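Local coordinates for protein phosphoethanolamine N-methyltransferase 1 (Haemonchus contortus, PDB 4KRG) that probably catalyses S-adenosylmethionine-dependent N-methylation of phosphoethanolamine, the entry step of nematode phosphocholine biosynthesis, at residues Y276-K281 / C457-I462. Residues are numbered along the deposited sequence; the frame is centred on the assembly and turned at random.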
loop_
_atom_site.group_PDB
_atom_site.type_symbol
_atom_site.label_atom_id
_atom_site.label_comp_id
_atom_site.label_asym_id
_atom_site.label_seq_id
_atom_site.Cartn_x
_atom_site.Cartn_y
_atom_site.Cartn_z
ATOM N N TYR A 276 -13.289 -13.069 14.425
ATOM C CA TYR A 276 -12.394 -12.685 15.516
ATOM C C TYR A 276 -11.075 -13.408 15.279
ATOM O O TYR A 276 -11.015 -14.292 14.433
ATOM C CB TYR A 276 -12.985 -13.074 16.873
ATOM C CG TYR A 276 -13.312 -14.538 16.986
ATOM C CD1 TYR A 276 -12.366 -15.445 17.441
ATOM C CD2 TYR A 276 -14.563 -15.021 16.622
ATOM C CE1 TYR A 276 -12.651 -16.784 17.532
ATOM C CE2 TYR A 276 -14.861 -16.365 16.711
ATOM C CZ TYR A 276 -13.902 -17.242 17.167
ATOM O OH TYR A 276 -14.181 -18.581 17.256
ATOM N N SER A 277 -10.025 -13.051 16.013
ATOM C CA SER A 277 -8.741 -13.748 15.879
ATOM C C SER A 277 -8.590 -14.736 17.025
ATOM O O SER A 277 -9.059 -14.470 18.130
ATOM C CB SER A 277 -7.579 -12.751 15.882
ATOM O OG SER A 277 -6.328 -13.421 15.819
ATOM N N TRP A 278 -7.944 -15.875 16.788
ATOM C CA TRP A 278 -7.780 -16.823 17.884
ATOM C C TRP A 278 -6.910 -16.248 18.981
ATOM O O TRP A 278 -6.989 -16.670 20.125
ATOM C CB TRP A 278 -7.261 -18.190 17.423
ATOM C CG TRP A 278 -5.825 -18.303 16.980
ATOM C CD1 TRP A 278 -5.381 -18.398 15.697
ATOM C CD2 TRP A 278 -4.667 -18.429 17.819
ATOM N NE1 TRP A 278 -4.016 -18.546 15.677
ATOM C CE2 TRP A 278 -3.551 -18.571 16.964
ATOM C CE3 TRP A 278 -4.456 -18.423 19.198
ATOM C CZ2 TRP A 278 -2.249 -18.698 17.449
ATOM C CZ3 TRP A 278 -3.165 -18.550 19.678
ATOM C CH2 TRP A 278 -2.078 -18.688 18.806
ATOM N N THR A 279 -6.105 -15.254 18.624
ATOM C CA THR A 279 -5.169 -14.661 19.565
ATOM C C THR A 279 -5.846 -13.677 20.515
ATOM O O THR A 279 -5.233 -13.233 21.480
ATOM C CB THR A 279 -4.028 -13.943 18.827
ATOM O OG1 THR A 279 -4.582 -12.891 18.034
ATOM C CG2 THR A 279 -3.287 -14.900 17.920
ATOM N N ASP A 280 -7.101 -13.326 20.231
ATOM C CA ASP A 280 -7.846 -12.390 21.074
ATOM C C ASP A 280 -7.837 -12.825 22.530
ATOM O O ASP A 280 -7.502 -12.039 23.419
ATOM C CB ASP A 280 -9.311 -12.279 20.630
ATOM C CG ASP A 280 -9.465 -11.696 19.244
ATOM O OD1 ASP A 280 -8.460 -11.258 18.664
ATOM O OD2 ASP A 280 -10.607 -11.670 18.741
ATOM N N LYS A 281 -8.216 -14.081 22.754
ATOM C CA LYS A 281 -8.302 -14.655 24.092
ATOM C C LYS A 281 -6.949 -14.623 24.798
ATOM O O LYS A 281 -6.878 -14.400 26.006
ATOM C CB LYS A 281 -8.832 -16.091 24.021
ATOM C CG LYS A 281 -8.850 -16.834 25.359
ATOM C CD LYS A 281 -10.112 -16.517 26.165
ATOM C CE LYS A 281 -9.957 -16.819 27.655
ATOM N NZ LYS A 281 -9.729 -18.259 27.943
ATOM N N CYS A 457 2.694 -24.904 17.024
ATOM C CA CYS A 457 3.842 -24.393 17.762
ATOM C C CYS A 457 3.503 -24.172 19.225
ATOM O O CYS A 457 2.331 -24.129 19.594
ATOM C CB CYS A 457 4.301 -23.065 17.163
ATOM S SG CYS A 457 5.073 -23.243 15.573
ATOM N N ASN A 458 4.535 -24.030 20.053
ATOM C CA ASN A 458 4.354 -23.557 21.418
ATOM C C ASN A 458 4.308 -22.029 21.409
ATOM O O ASN A 458 4.732 -21.413 20.434
ATOM C CB ASN A 458 5.485 -24.070 22.305
ATOM C CG ASN A 458 5.541 -25.569 22.340
ATOM O OD1 ASN A 458 4.508 -26.227 22.419
ATOM N ND2 ASN A 458 6.740 -26.126 22.257
ATOM N N TYR A 459 3.780 -21.419 22.471
ATOM C CA TYR A 459 3.629 -19.966 22.494
ATOM C C TYR A 459 4.023 -19.311 23.804
ATOM O O TYR A 459 3.673 -19.785 24.882
ATOM C CB TYR A 459 2.202 -19.553 22.116
ATOM C CG TYR A 459 1.913 -19.724 20.652
ATOM C CD1 TYR A 459 2.297 -18.755 19.734
ATOM C CD2 TYR A 459 1.273 -20.861 20.182
ATOM C CE1 TYR A 459 2.046 -18.911 18.385
ATOM C CE2 TYR A 459 1.015 -21.030 18.833
ATOM C CZ TYR A 459 1.406 -20.053 17.942
ATOM O OH TYR A 459 1.160 -20.212 16.606
ATOM N N LEU A 460 4.755 -18.208 23.686
ATOM C CA LEU A 460 5.095 -17.375 24.824
ATOM C C LEU A 460 4.381 -16.042 24.687
ATOM O O LEU A 460 4.284 -15.481 23.590
ATOM C CB LEU A 460 6.603 -17.133 24.891
ATOM C CG LEU A 460 7.524 -18.346 25.009
ATOM C CD1 LEU A 460 8.980 -17.907 24.963
ATOM C CD2 LEU A 460 7.240 -19.120 26.286
ATOM N N LEU A 461 3.878 -15.537 25.803
ATOM C CA LEU A 461 3.286 -14.213 25.834
ATOM C C LEU A 461 4.233 -13.358 26.647
ATOM O O LEU A 461 4.509 -13.661 27.805
ATOM C CB LEU A 461 1.910 -14.262 26.488
ATOM C CG LEU A 461 1.072 -12.985 26.484
ATOM C CD1 LEU A 461 0.819 -12.511 25.065
ATOM C CD2 LEU A 461 -0.247 -13.235 27.198
ATOM N N ILE A 462 4.749 -12.303 26.031
ATOM C CA ILE A 462 5.776 -11.481 26.658
ATOM C C ILE A 462 5.323 -10.023 26.786
ATOM O O ILE A 462 4.722 -9.468 25.865
ATOM C CB ILE A 462 7.093 -11.562 25.862
ATOM C CG1 ILE A 462 7.496 -13.029 25.673
ATOM C CG2 ILE A 462 8.195 -10.776 26.560
ATOM C CD1 ILE A 462 8.478 -13.262 24.565
#
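Trp278 drives the far rim of its indole into the face of the Tyr459 phenol, and this T-shaped pair makes up the contact between 276-281 and 457-462. The ring planes stand at 69°, with the centroid of the Trp278 six-membered ring 5.3 Å from that of the Tyr459 ring. Trp278 CH2 does the touching, 3.8 Å from Tyr459 CZ: it comes down off-centre, toward the hydroxyl-bearing end of the phenol. Beside it, Trp278 CZ2 lies 3.8 Å from Tyr459 OH, which sits at the indole edge close to its plane. That oxygen has its polar partner in Ser455, whose OG hydrogen-bonds it. Tyr459 CG stands anti to its carbonyl carbon (chi1 -73°), carrying the ring from the strand toward the tryptophan.

Over one face of the indole, the methyl Thr279 CG2 rests 3.7 Å above the plane of the Trp278 ring, over its centre.

Within 276-281, two hydrogen bonds link Ser277 and Asp280. A type I turn runs from Ser277 to Asp280, and Asp280 N hydrogen-bonds Ser277 O at 3.1 Å. In return, Ser277 N donates to Asp280 OD2 at 3.1 Å, arriving from above the carboxylate plane; the same oxygen accepts from Asn313 ND2. Both bonds join the two ends of the turn, and Trp278 lies between them.

Both aromatic residues are buried. Ser437 of helix 434-448 touches both side chains, Glu441 of the same helix also touches the tryptophan, and Pro407 of strand 400-408 packs on the tyrosine. The contact thus ties the turn leading into helix 280-283 to strand 458-465, which runs antiparallel between strands 400-408 and 428-432.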